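Local atomic coordinates of inosine-uridine nucleoside N-ribohydrolase (Xanthomonas oryzae pv. oryzae, PDB entry 4KL0), a protein that binds calcium and probably hydrolyses N-glycosidic bonds as nucleoside hydrolases do, although its own substrate is not established. Residues L8-L19 with K360-A371; G131-L139 with S158-D166. One frame throughout, in Å; residues are numbered along the deposited sequence.

Contact 1 (L8-L19 with K360-A371)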
ATOM      1  N   LEU A   8      -3.640  -2.929  23.554  1.00 29.35           N
ATOM      2  CA  LEU A   8      -4.151  -1.714  22.985  1.00 27.49           C
ATOM      3  C   LEU A   8      -4.513  -0.782  24.131  1.00 30.08           C
ATOM      4  O   LEU A   8      -4.794  -1.254  25.243  1.00 30.26           O
ATOM      5  CB  LEU A   8      -5.415  -2.066  22.249  1.00 23.97           C
ATOM      6  CG  LEU A   8      -5.232  -3.022  21.055  1.00 27.22           C
ATOM      7  CD1 LEU A   8      -6.556  -3.230  20.393  1.00 22.20           C
ATOM      8  CD2 LEU A   8      -4.253  -2.359  20.111  1.00 22.31           C
ATOM      9  N   THR A   9      -4.556   0.512  23.844  1.00 26.20           N
ATOM     10  CA  THR A   9      -5.035   1.506  24.792  1.00 28.62           C
ATOM     11  C   THR A   9      -6.545   1.455  24.806  1.00 26.40           C
ATOM     12  O   THR A   9      -7.156   0.959  23.862  1.00 24.97           O
ATOM     13  CB  THR A   9      -4.640   2.955  24.387  1.00 28.18           C
ATOM     14  OG1 THR A   9      -5.322   3.340  23.179  1.00 25.38           O
ATOM     15  CG2 THR A   9      -3.139   3.074  24.210  1.00 31.29           C
ATOM     16  N   PRO A  10      -7.172   2.012  25.864  1.00 25.18           N
ATOM     17  CA  PRO A  10      -8.641   2.019  25.838  1.00 29.61           C
ATOM     18  C   PRO A  10      -9.249   2.512  24.553  1.00 25.65           C
ATOM     19  O   PRO A  10     -10.125   1.820  24.041  1.00 26.85           O
ATOM     20  CB  PRO A  10      -9.006   3.005  26.958  1.00 24.59           C
ATOM     21  CG  PRO A  10      -7.897   2.831  27.938  1.00 32.68           C
ATOM     22  CD  PRO A  10      -6.651   2.609  27.114  1.00 28.75           C
ATOM     23  N   THR A  11      -8.839   3.672  24.038  1.00 26.00           N
ATOM     24  CA  THR A  11      -9.455   4.159  22.812  1.00 24.61           C
ATOM     25  C   THR A  11      -9.089   3.299  21.567  1.00 26.41           C
ATOM     26  O   THR A  11      -9.851   3.228  20.618  1.00 22.93           O
ATOM     27  CB  THR A  11      -9.187   5.652  22.549  1.00 28.86           C
ATOM     28  OG1 THR A  11      -7.825   5.851  22.113  1.00 24.37           O
ATOM     29  CG2 THR A  11      -9.440   6.434  23.816  1.00 26.20           C
ATOM     30  N   GLU A  12      -7.915   2.676  21.561  1.00 23.81           N
ATOM     31  CA  GLU A  12      -7.565   1.784  20.437  1.00 22.56           C
ATOM     32  C   GLU A  12      -8.445   0.532  20.502  1.00 22.87           C
ATOM     33  O   GLU A  12      -8.993   0.085  19.501  1.00 21.81           O
ATOM     34  CB  GLU A  12      -6.096   1.375  20.490  1.00 24.71           C
ATOM     35  CG  GLU A  12      -5.183   2.473  19.949  1.00 24.53           C
ATOM     36  CD  GLU A  12      -3.724   2.241  20.332  1.00 29.22           C
ATOM     37  OE1 GLU A  12      -3.399   1.339  21.182  1.00 24.90           O
ATOM     38  OE2 GLU A  12      -2.903   3.005  19.778  1.00 27.43           O
ATOM     39  N   ALA A  13      -8.585  -0.016  21.701  1.00 24.18           N
ATOM     40  CA  ALA A  13      -9.346  -1.242  21.875  1.00 25.23           C
ATOM     41  C   ALA A  13     -10.795  -0.968  21.455  1.00 25.27           C
ATOM     42  O   ALA A  13     -11.417  -1.795  20.788  1.00 23.13           O
ATOM     43  CB  ALA A  13      -9.251  -1.755  23.321  1.00 26.75           C
ATOM     44  N   ALA A  14     -11.330   0.210  21.800  1.00 27.12           N
ATOM     45  CA  ALA A  14     -12.693   0.573  21.379  1.00 25.19           C
ATOM     46  C   ALA A  14     -12.911   0.718  19.881  1.00 25.46           C
ATOM     47  O   ALA A  14     -13.981   0.391  19.338  1.00 22.87           O
ATOM     48  CB  ALA A  14     -13.147   1.869  22.084  1.00 25.07           C
ATOM     49  N   VAL A  15     -11.909   1.232  19.173  1.00 22.79           N
ATOM     50  CA  VAL A  15     -12.125   1.408  17.758  1.00 20.59           C
ATOM     51  C   VAL A  15     -12.082   0.048  17.042  1.00 19.98           C
ATOM     52  O   VAL A  15     -12.768  -0.150  16.077  1.00 20.26           O
ATOM     53  CB  VAL A  15     -11.146   2.417  17.096  1.00 22.39           C
ATOM     54  CG1 VAL A  15      -9.822   1.808  16.902  1.00 22.73           C
ATOM     55  CG2 VAL A  15     -11.671   2.843  15.757  1.00 24.56           C
ATOM     56  N   LEU A  16     -11.319  -0.890  17.593  1.00 20.21           N
ATOM     57  CA  LEU A  16     -11.219  -2.205  16.989  1.00 23.49           C
ATOM     58  C   LEU A  16     -12.484  -3.021  17.302  1.00 22.42           C
ATOM     59  O   LEU A  16     -13.003  -3.729  16.436  1.00 19.98           O
ATOM     60  CB  LEU A  16      -9.940  -2.912  17.437  1.00 21.89           C
ATOM     61  CG  LEU A  16      -9.823  -4.324  16.894  1.00 20.10           C
ATOM     62  CD1 LEU A  16      -9.689  -4.322  15.363  1.00 23.88           C
ATOM     63  CD2 LEU A  16      -8.579  -4.956  17.555  1.00 23.49           C
ATOM     64  N   ARG A  17     -13.015  -2.877  18.508  1.00 23.19           N
ATOM     65  CA  ARG A  17     -14.336  -3.455  18.808  1.00 24.54           C
ATOM     66  C   ARG A  17     -15.411  -2.948  17.841  1.00 23.53           C
ATOM     67  O   ARG A  17     -16.247  -3.716  17.312  1.00 26.18           O
ATOM     68  CB  ARG A  17     -14.722  -3.065  20.235  1.00 25.43           C
ATOM     69  CG  ARG A  17     -15.982  -3.709  20.777  1.00 27.91           C
ATOM     70  CD  ARG A  17     -16.087  -3.372  22.266  1.00 25.60           C
ATOM     71  NE  ARG A  17     -14.940  -3.890  23.012  1.00 32.02           N
ATOM     72  CZ  ARG A  17     -14.047  -3.141  23.670  1.00 30.47           C
ATOM     73  NH1 ARG A  17     -14.176  -1.806  23.732  1.00 32.57           N
ATOM     74  NH2 ARG A  17     -13.024  -3.727  24.279  1.00 36.06           N
ATOM     75  N   GLU A  18     -15.402  -1.648  17.593  1.00 23.38           N
ATOM     76  CA  GLU A  18     -16.345  -1.048  16.666  1.00 24.14           C
ATOM     77  C   GLU A  18     -16.206  -1.569  15.237  1.00 25.61           C
ATOM     78  O   GLU A  18     -17.193  -1.844  14.542  1.00 24.01           O
ATOM     79  CB  GLU A  18     -16.221   0.489  16.698  1.00 27.01           C
ATOM     80  CG  GLU A  18     -17.169   1.175  15.708  1.00 27.45           C
ATOM     81  CD  GLU A  18     -16.933   2.696  15.568  1.00 34.78           C
ATOM     82  OE1 GLU A  18     -15.978   3.243  16.206  1.00 35.01           O
ATOM     83  OE2 GLU A  18     -17.728   3.336  14.823  1.00 35.78           O
ATOM     84  N   LEU A  19     -14.973  -1.692  14.751  1.00 23.46           N
ATOM     85  CA  LEU A  19     -14.804  -2.241  13.417  1.00 22.91           C
ATOM     86  C   LEU A  19     -15.344  -3.673  13.375  1.00 23.39           C
ATOM     87  O   LEU A  19     -15.943  -4.100  12.375  1.00 22.55           O
ATOM     88  CB  LEU A  19     -13.327  -2.248  13.024  1.00 21.34           C
ATOM     89  CG  LEU A  19     -13.021  -3.015  11.742  1.00 21.36           C
ATOM     90  CD1 LEU A  19     -13.708  -2.445  10.484  1.00 20.14           C
ATOM     91  CD2 LEU A  19     -11.527  -3.092  11.536  1.00 20.14           C
ATOM     92  N   LYS A 360     -10.082   8.973  13.695  1.00 23.87           N
ATOM     93  CA  LYS A 360     -10.443   7.569  13.787  1.00 23.17           C
ATOM     94  C   LYS A 360      -9.577   6.693  12.846  1.00 21.49           C
ATOM     95  O   LYS A 360      -9.206   5.594  13.208  1.00 20.56           O
ATOM     96  CB  LYS A 360     -11.928   7.351  13.499  1.00 26.06           C
ATOM     97  CG  LYS A 360     -12.355   5.872  13.599  1.00 29.46           C
ATOM     98  CD  LYS A 360     -13.661   5.701  14.284  1.00 34.21           C
ATOM     99  CE  LYS A 360     -14.832   6.021  13.421  1.00 35.73           C
ATOM    100  NZ  LYS A 360     -16.075   5.945  14.273  1.00 32.01           N
ATOM    101  N   ALA A 361      -9.307   7.184  11.645  1.00 23.40           N
ATOM    102  CA  ALA A 361      -8.374   6.477  10.754  1.00 20.17           C
ATOM    103  C   ALA A 361      -7.010   6.301  11.413  1.00 21.15           C
ATOM    104  O   ALA A 361      -6.397   5.207  11.356  1.00 17.25           O
ATOM    105  CB  ALA A 361      -8.256   7.216   9.403  1.00 19.43           C
ATOM    106  N   ARG A 362      -6.486   7.364  12.030  1.00 19.13           N
ATOM    107  CA  ARG A 362      -5.218   7.258  12.764  1.00 20.48           C
ATOM    108  C   ARG A 362      -5.270   6.194  13.871  1.00 19.59           C
ATOM    109  O   ARG A 362      -4.350   5.378  14.013  1.00 20.97           O
ATOM    110  CB  ARG A 362      -4.856   8.593  13.423  1.00 24.95           C
ATOM    111  CG  ARG A 362      -4.414   9.703  12.475  1.00 25.32           C
ATOM    112  CD  ARG A 362      -3.890  10.909  13.314  1.00 27.55           C
ATOM    113  NE  ARG A 362      -3.717  12.076  12.446  1.00 32.05           N
ATOM    114  CZ  ARG A 362      -4.620  13.042  12.284  1.00 34.07           C
ATOM    115  NH1 ARG A 362      -5.778  13.006  12.961  1.00 35.98           N
ATOM    116  NH2 ARG A 362      -4.355  14.056  11.455  1.00 40.38           N
ATOM    117  N   LEU A 363      -6.361   6.206  14.655  1.00 21.59           N
ATOM    118  CA  LEU A 363      -6.507   5.324  15.805  1.00 22.08           C
ATOM    119  C   LEU A 363      -6.700   3.862  15.339  1.00 18.67           C
ATOM    120  O   LEU A 363      -6.091   2.922  15.863  1.00 19.11           O
ATOM    121  CB  LEU A 363      -7.718   5.795  16.632  1.00 22.69           C
ATOM    122  CG  LEU A 363      -7.775   5.482  18.107  1.00 27.39           C
ATOM    123  CD1 LEU A 363      -6.556   6.054  18.806  1.00 27.66           C
ATOM    124  CD2 LEU A 363      -9.049   6.126  18.638  1.00 28.58           C
ATOM    125  N   LEU A 364      -7.502   3.681  14.306  1.00 18.40           N
ATOM    126  CA  LEU A 364      -7.668   2.349  13.695  1.00 20.10           C
ATOM    127  C   LEU A 364      -6.381   1.772  13.084  1.00 18.38           C
ATOM    128  O   LEU A 364      -6.067   0.571  13.284  1.00 18.27           O
ATOM    129  CB  LEU A 364      -8.794   2.352  12.682  1.00 18.06           C
ATOM    130  CG  LEU A 364      -9.081   0.972  12.106  1.00 18.38           C
ATOM    131  CD1 LEU A 364      -9.584   0.030  13.222  1.00 20.47           C
ATOM    132  CD2 LEU A 364     -10.085   1.102  11.008  1.00 19.77           C
ATOM    133  N   LEU A 365      -5.616   2.600  12.369  1.00 17.80           N
ATOM    134  CA  LEU A 365      -4.307   2.130  11.875  1.00 16.76           C
ATOM    135  C   LEU A 365      -3.436   1.685  13.041  1.00 16.18           C
ATOM    136  O   LEU A 365      -2.849   0.595  12.977  1.00 17.30           O
ATOM    137  CB  LEU A 365      -3.578   3.222  11.071  1.00 16.67           C
ATOM    138  CG  LEU A 365      -4.210   3.496   9.707  1.00 19.54           C
ATOM    139  CD1 LEU A 365      -3.696   4.841   9.153  1.00 19.39           C
ATOM    140  CD2 LEU A 365      -3.970   2.397   8.644  1.00 20.70           C
ATOM    141  N   SER A 366      -3.352   2.467  14.135  1.00 18.64           N
ATOM    142  CA  SER A 366      -2.539   2.054  15.291  1.00 16.26           C
ATOM    143  C   SER A 366      -3.079   0.752  15.924  1.00 17.61           C
ATOM    144  O   SER A 366      -2.300  -0.162  16.234  1.00 16.76           O
ATOM    145  CB  SER A 366      -2.426   3.210  16.317  1.00 20.17           C
ATOM    146  OG  SER A 366      -1.664   2.794  17.466  1.00 25.73           O
ATOM    147  N   ALA A 367      -4.399   0.682  16.120  1.00 16.88           N
ATOM    148  CA  ALA A 367      -5.013  -0.542  16.682  1.00 18.36           C
ATOM    149  C   ALA A 367      -4.703  -1.788  15.862  1.00 15.75           C
ATOM    150  O   ALA A 367      -4.275  -2.816  16.419  1.00 16.68           O
ATOM    151  CB  ALA A 367      -6.513  -0.366  16.869  1.00 19.92           C
ATOM    152  N   LEU A 368      -4.881  -1.696  14.537  1.00 14.96           N
ATOM    153  CA  LEU A 368      -4.641  -2.850  13.703  1.00 15.36           C
ATOM    154  C   LEU A 368      -3.164  -3.262  13.721  1.00 13.96           C
ATOM    155  O   LEU A 368      -2.874  -4.449  13.814  1.00 14.33           O
ATOM    156  CB  LEU A 368      -5.121  -2.559  12.283  1.00 12.74           C
ATOM    157  CG  LEU A 368      -6.628  -2.329  12.057  1.00 13.97           C
ATOM    158  CD1 LEU A 368      -6.829  -1.703  10.691  1.00 16.01           C
ATOM    159  CD2 LEU A 368      -7.420  -3.647  12.135  1.00 15.22           C
ATOM    160  N   ALA A 369      -2.239  -2.299  13.607  1.00 13.85           N
ATOM    161  CA  ALA A 369      -0.833  -2.687  13.558  1.00 14.11           C
ATOM    162  C   ALA A 369      -0.381  -3.299  14.892  1.00 14.62           C
ATOM    163  O   ALA A 369       0.313  -4.341  14.923  1.00 14.89           O
ATOM    164  CB  ALA A 369       0.002  -1.557  13.209  1.00 16.15           C
ATOM    165  N   LYS A 370      -0.822  -2.718  16.005  1.00 16.96           N
ATOM    166  CA  LYS A 370      -0.400  -3.302  17.298  1.00 16.76           C
ATOM    167  C   LYS A 370      -0.980  -4.685  17.530  1.00 15.81           C
ATOM    168  O   LYS A 370      -0.269  -5.591  18.034  1.00 18.33           O
ATOM    169  CB  LYS A 370      -0.795  -2.421  18.491  1.00 17.39           C
ATOM    170  CG  LYS A 370      -0.070  -1.117  18.585  1.00 19.75           C
ATOM    171  CD  LYS A 370      -0.749  -0.265  19.658  1.00 21.92           C
ATOM    172  CE  LYS A 370       0.074   0.946  20.044  1.00 27.66           C
ATOM    173  NZ  LYS A 370      -0.567   1.672  21.238  1.00 26.50           N
ATOM    174  N   ALA A 371      -2.251  -4.886  17.166  1.00 14.76           N
ATOM    175  CA  ALA A 371      -2.875  -6.205  17.352  1.00 16.64           C
ATOM    176  C   ALA A 371      -2.184  -7.265  16.477  1.00 18.29           C
ATOM    177  O   ALA A 371      -1.995  -8.422  16.893  1.00 19.95           O
ATOM    178  CB  ALA A 371      -4.400  -6.132  17.074  1.00 16.67           C
TER
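Glu12 and Val15 of helix 10-19 push as knobs into holes on helix 360-371, and the two axes pass 8.6 Å apart at a signed crossing angle of -91°. The close fit rests on Ala367: its CB is 3.6 Å from the carbonyl O of Glu12 and also meets CG1 of Val15, and this small side chain coincides with the closest pair of backbones. The two methyls of Val15 divide the work. CG1, set between the backbone N and the carbonyl carbon (chi1 77°), lies over CA of Leu364, while CG2 rests 3.8 Å from CD of Lys360. Deeper in, CD1 of Leu16 meets CD2 of Leu368 at 4.0 Å, and CD2 of Leu19 touches CD1 of Leu364. Helix 41-54 covers Leu368 from beyond the pair.

Toward the N-terminal end of helix 10-19 the buried carboxylate of Glu12 is gripped from several directions. OE1 takes Lys370 NZ at 2.9 Å through its syn lone pair and the backbone N of Thr9 on its anti side, tilted 31° out of the carboxylate plane; OE2 receives Ser366 OG at 2.6 Å from above that plane. With both oxygens held, rotation of the group should be restricted, and the lysine probably favours the ionised carboxylate.

The outer side is looser. Exposed Thr11 sets OG1 3.5 Å from CD1 of Leu363, and at the far end Glu18 OE2 receives Lys360 NZ at 3.1 Å, a salt bridge between partly exposed residues.

Thr9 OG1 accepts from Glu12 N while Glu12 OE1 accepts from Thr9 N: this reciprocal pair is a capping box, here built into a near-perpendicular helix packing that joins the two ends of the chain.

Contact 2 (G131-L139 with S158-D166)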
ATOM      1  N   GLY A 131       5.082 -14.346 -11.966  1.00 26.03           N
ATOM      2  CA  GLY A 131       4.158 -13.218 -11.899  1.00 21.95           C
ATOM      3  C   GLY A 131       2.728 -13.586 -11.569  1.00 21.95           C
ATOM      4  O   GLY A 131       2.462 -14.209 -10.541  1.00 23.99           O
ATOM      5  N   VAL A 132       1.801 -13.249 -12.477  1.00 23.73           N
ATOM      6  CA  VAL A 132       0.361 -13.350 -12.193  1.00 21.71           C
ATOM      7  C   VAL A 132      -0.317 -14.697 -12.543  1.00 23.08           C
ATOM      8  O   VAL A 132      -1.544 -14.805 -12.535  1.00 24.84           O
ATOM      9  CB  VAL A 132      -0.395 -12.248 -12.917  1.00 20.37           C
ATOM     10  CG1 VAL A 132       0.267 -10.866 -12.632  1.00 19.66           C
ATOM     11  CG2 VAL A 132      -0.412 -12.508 -14.414  1.00 24.00           C
ATOM     12  N   ARG A 133       0.481 -15.722 -12.822  1.00 26.71           N
ATOM     13  CA  ARG A 133      -0.089 -17.021 -13.203  1.00 28.70           C
ATOM     14  C   ARG A 133      -1.039 -17.583 -12.134  1.00 26.38           C
ATOM     15  O   ARG A 133      -2.202 -17.966 -12.415  1.00 26.48           O
ATOM     16  CB  ARG A 133       1.016 -18.038 -13.474  1.00 28.71           C
ATOM     17  CG  ARG A 133       0.445 -19.242 -14.218  1.00 35.02           C
ATOM     18  CD  ARG A 133       0.172 -18.876 -15.685  1.00 37.36           C
ATOM     19  NE  ARG A 133      -1.254 -18.788 -16.048  1.00 40.06           N
ATOM     20  CZ  ARG A 133      -1.729 -17.982 -17.009  1.00 40.08           C
ATOM     21  NH1 ARG A 133      -0.899 -17.187 -17.690  1.00 43.66           N
ATOM     22  NH2 ARG A 133      -3.032 -17.948 -17.294  1.00 41.02           N
ATOM     23  N   ALA A 134      -0.568 -17.602 -10.890  1.00 27.82           N
ATOM     24  CA  ALA A 134      -1.407 -18.109  -9.804  1.00 23.78           C
ATOM     25  C   ALA A 134      -2.674 -17.288  -9.619  1.00 25.08           C
ATOM     26  O   ALA A 134      -3.699 -17.847  -9.310  1.00 24.27           O
ATOM     27  CB  ALA A 134      -0.615 -18.234  -8.488  1.00 24.29           C
ATOM     28  N   MET A 135      -2.601 -15.952  -9.773  1.00 22.51           N
ATOM     29  CA  MET A 135      -3.792 -15.114  -9.686  1.00 21.53           C
ATOM     30  C   MET A 135      -4.805 -15.530 -10.757  1.00 24.87           C
ATOM     31  O   MET A 135      -6.019 -15.518 -10.503  1.00 24.25           O
ATOM     32  CB  MET A 135      -3.434 -13.611  -9.818  1.00 22.66           C
ATOM     33  CG  MET A 135      -2.660 -13.065  -8.588  1.00 18.27           C
ATOM     34  SD  MET A 135      -2.257 -11.263  -8.837  1.00  9.11           S
ATOM     35  CE  MET A 135      -1.681 -10.852  -7.094  1.00 17.04           C
ATOM     36  N   CYS A 136      -4.305 -15.813 -11.965  1.00 23.34           N
ATOM     37  CA  CYS A 136      -5.176 -16.259 -13.059  1.00 24.91           C
ATOM     38  C   CYS A 136      -5.918 -17.553 -12.657  1.00 28.92           C
ATOM     39  O   CYS A 136      -7.182 -17.636 -12.726  1.00 27.90           O
ATOM     40  CB  CYS A 136      -4.381 -16.491 -14.350  1.00 28.75           C
ATOM     41  SG  CYS A 136      -3.873 -14.987 -15.235  1.00 32.51           S
ATOM     42  N   GLU A 137      -5.139 -18.552 -12.245  1.00 28.00           N
ATOM     43  CA  GLU A 137      -5.714 -19.834 -11.801  1.00 29.35           C
ATOM     44  C   GLU A 137      -6.723 -19.639 -10.685  1.00 30.22           C
ATOM     45  O   GLU A 137      -7.751 -20.317 -10.632  1.00 31.08           O
ATOM     46  CB  GLU A 137      -4.620 -20.784 -11.341  1.00 30.52           C
ATOM     47  CG  GLU A 137      -3.580 -21.093 -12.411  1.00 35.55           C
ATOM     48  CD  GLU A 137      -2.612 -22.188 -11.968  1.00 42.97           C
ATOM     49  OE1 GLU A 137      -2.990 -22.997 -11.079  1.00 51.16           O
ATOM     50  OE2 GLU A 137      -1.473 -22.247 -12.491  1.00 45.61           O
ATOM     51  N   ARG A 138      -6.450 -18.695  -9.784  1.00 26.73           N
ATOM     52  CA  ARG A 138      -7.358 -18.456  -8.690  1.00 24.21           C
ATOM     53  C   ARG A 138      -8.657 -17.740  -9.112  1.00 27.79           C
ATOM     54  O   ARG A 138      -9.724 -18.035  -8.574  1.00 30.45           O
ATOM     55  CB  ARG A 138      -6.641 -17.723  -7.525  1.00 23.96           C
ATOM     56  CG  ARG A 138      -7.596 -17.408  -6.363  1.00 24.09           C
ATOM     57  CD  ARG A 138      -6.856 -16.766  -5.179  1.00 24.75           C
ATOM     58  NE  ARG A 138      -5.732 -17.568  -4.718  1.00 23.96           N
ATOM     59  CZ  ARG A 138      -5.884 -18.569  -3.850  1.00 21.54           C
ATOM     60  NH1 ARG A 138      -7.108 -18.867  -3.407  1.00 27.06           N
ATOM     61  NH2 ARG A 138      -4.814 -19.261  -3.423  1.00 26.87           N
ATOM     62  N   LEU A 139      -8.580 -16.803 -10.062  1.00 24.23           N
ATOM     63  CA  LEU A 139      -9.791 -16.146 -10.556  1.00 26.76           C
ATOM     64  C   LEU A 139     -10.710 -17.227 -11.173  1.00 30.49           C
ATOM     65  O   LEU A 139     -11.932 -17.157 -11.069  1.00 33.37           O
ATOM     66  CB  LEU A 139      -9.443 -15.071 -11.602  1.00 26.55           C
ATOM     67  CG  LEU A 139      -8.811 -13.816 -10.986  1.00 25.30           C
ATOM     68  CD1 LEU A 139      -8.425 -12.833 -12.062  1.00 23.74           C
ATOM     69  CD2 LEU A 139      -9.789 -13.172  -9.987  1.00 25.83           C
ATOM     70  N   SER A 158      -2.009  -4.767 -14.711  1.00 13.71           N
ATOM     71  CA  SER A 158      -2.529  -4.600 -16.073  1.00 14.88           C
ATOM     72  C   SER A 158      -2.353  -5.940 -16.797  1.00 15.79           C
ATOM     73  O   SER A 158      -3.279  -6.344 -17.527  1.00 16.81           O
ATOM     74  CB  SER A 158      -1.752  -3.513 -16.782  1.00 16.90           C
ATOM     75  OG  SER A 158      -2.121  -3.446 -18.165  1.00 18.27           O
ATOM     76  N   ALA A 159      -1.197  -6.615 -16.617  1.00 14.73           N
ATOM     77  CA  ALA A 159      -0.982  -7.956 -17.204  1.00 18.74           C
ATOM     78  C   ALA A 159      -2.096  -8.928 -16.839  1.00 20.94           C
ATOM     79  O   ALA A 159      -2.512  -9.737 -17.668  1.00 21.19           O
ATOM     80  CB  ALA A 159       0.387  -8.542 -16.835  1.00 18.22           C
ATOM     81  N   LEU A 160      -2.610  -8.841 -15.609  1.00 14.82           N
ATOM     82  CA  LEU A 160      -3.654  -9.753 -15.145  1.00 17.55           C
ATOM     83  C   LEU A 160      -4.945  -9.454 -15.854  1.00 18.81           C
ATOM     84  O   LEU A 160      -5.636 -10.381 -16.282  1.00 20.15           O
ATOM     85  CB  LEU A 160      -3.884  -9.657 -13.607  1.00 16.02           C
ATOM     86  CG  LEU A 160      -4.960 -10.596 -13.031  1.00 18.52           C
ATOM     87  CD1 LEU A 160      -4.529 -12.029 -13.190  1.00 18.16           C
ATOM     88  CD2 LEU A 160      -5.201 -10.365 -11.527  1.00 18.28           C
ATOM     89  N   LEU A 161      -5.272  -8.172 -16.003  1.00 16.28           N
ATOM     90  CA  LEU A 161      -6.521  -7.841 -16.699  1.00 21.19           C
ATOM     91  C   LEU A 161      -6.357  -8.270 -18.147  1.00 20.80           C
ATOM     92  O   LEU A 161      -7.350  -8.658 -18.818  1.00 27.20           O
ATOM     93  CB  LEU A 161      -6.858  -6.358 -16.620  1.00 20.59           C
ATOM     94  CG  LEU A 161      -8.010  -6.116 -15.681  1.00 22.64           C
ATOM     95  CD1 LEU A 161      -7.594  -6.591 -14.264  1.00 25.83           C
ATOM     96  CD2 LEU A 161      -8.348  -4.659 -15.719  1.00 23.33           C
ATOM     97  N   ALA A 162      -5.135  -8.256 -18.665  1.00 19.35           N
ATOM     98  CA  ALA A 162      -4.994  -8.641 -20.070  1.00 22.91           C
ATOM     99  C   ALA A 162      -5.061 -10.160 -20.258  1.00 24.11           C
ATOM    100  O   ALA A 162      -5.733 -10.645 -21.198  1.00 29.04           O
ATOM    101  CB  ALA A 162      -3.717  -8.083 -20.674  1.00 23.36           C
ATOM    102  N   GLU A 163      -4.340 -10.918 -19.426  1.00 20.71           N
ATOM    103  CA  GLU A 163      -4.290 -12.370 -19.593  1.00 22.95           C
ATOM    104  C   GLU A 163      -5.581 -13.028 -19.160  1.00 25.82           C
ATOM    105  O   GLU A 163      -5.985 -14.039 -19.729  1.00 26.47           O
ATOM    106  CB  GLU A 163      -3.079 -12.949 -18.851  1.00 26.59           C
ATOM    107  CG  GLU A 163      -1.789 -12.389 -19.468  1.00 30.26           C
ATOM    108  CD  GLU A 163      -0.535 -12.925 -18.838  1.00 38.20           C
ATOM    109  OE1 GLU A 163      -0.639 -13.902 -18.052  1.00 42.97           O
ATOM    110  OE2 GLU A 163       0.545 -12.345 -19.129  1.00 43.40           O
ATOM    111  N   ALA A 164      -6.283 -12.429 -18.202  1.00 21.68           N
ATOM    112  CA  ALA A 164      -7.454 -13.094 -17.651  1.00 20.84           C
ATOM    113  C   ALA A 164      -8.675 -12.204 -17.748  1.00 21.48           C
ATOM    114  O   ALA A 164      -9.562 -12.253 -16.902  1.00 25.27           O
ATOM    115  CB  ALA A 164      -7.187 -13.510 -16.223  1.00 24.15           C
ATOM    116  N   GLY A 165      -8.710 -11.375 -18.788  1.00 23.81           N
ATOM    117  CA  GLY A 165      -9.844 -10.522 -19.100  1.00 23.84           C
ATOM    118  C   GLY A 165     -11.212 -11.193 -19.117  1.00 29.29           C
ATOM    119  O   GLY A 165     -12.209 -10.584 -18.726  1.00 36.15           O
ATOM    120  N   ASP A 166     -11.258 -12.447 -19.544  1.00 28.09           N
ATOM    121  CA  ASP A 166     -12.499 -13.219 -19.475  1.00 28.36           C
ATOM    122  C   ASP A 166     -12.935 -13.394 -17.991  1.00 33.20           C
ATOM    123  O   ASP A 166     -14.116 -13.220 -17.626  1.00 36.08           O
ATOM    124  CB  ASP A 166     -12.331 -14.576 -20.214  1.00 30.36           C
ATOM    125  CG  ASP A 166     -11.051 -15.371 -19.776  1.00 32.91           C
ATOM    126  OD1 ASP A 166      -9.984 -14.747 -19.516  1.00 27.48           O
ATOM    127  OD2 ASP A 166     -11.101 -16.639 -19.702  1.00 31.49           O
TER
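Helix 133-139 and helix 158-163 run in broadly the same direction, with 46° between their N-to-C vectors and a closest axial approach of 10.1 Å. The nearest backbone pairs are Val132 with Leu160, 6.1 Å between their CA atoms, and Cys136 with Ala164, so steps of four residues match, the second ending just past helix 158-163. No hydrogen bond joins the segments; side chains fill the gap.

Leu160 is the main wedge. Its CG stands anti to the backbone N (chi1 -179°), which carries both methyls across to the facing helix. CD1 lies 3.7 Å from SG of Cys136 and 3.9 Å from CB of Met135, and it also meets CB of Val132. CD2 faces CD1 of Leu139 at 4.1 Å, the two leucines reaching toward each other tip to tip. Four residues on, CB of Ala164 sits 3.8 Å from the same Cys136 SG, so the sulfur has both carbons on one side.

On the exposed side, Arg133 bends at chi2 and chi3 and brings NH1 back to 3.3 Å from Glu163 OE1. This salt bridge is long; the guanidinium and carboxylate planes are only 8° apart, but OE1 approaches the guanidinium obliquely.

Beyond the pair, Met135 and Leu160 both rest on Leu31 and Phe33 of strand 28-34, and Met135 also reaches Val64 of strand 58-65. Leu139 packs on Leu167 and Val168 of helix 165-171, while Leu161 turns to Leu210 of helix 204-216. The two helices therefore lie side by side over the parallel strands of the central sheet.

Contacts 1 and 2 lie on opposite sides of the chain's centre, with their own centres 35 Å apart and nearest atoms about 21 Å apart, so neither touches the other. In sequence, contact 2 is nested within the loop closed by contact 1: the first joins segments 341 residues apart, the second segments only 19 apart. The calcium is bound by Asp35, Asp42, Ile151 and Asp318. In contact 2 the side chain of Met135 is about 10 Å from that of Ile151, one of these ligands. Contact 1 lies away from the site, although helices 41-54 and 317-325, which carry Asp42 and Asp318, both touch its Leu368.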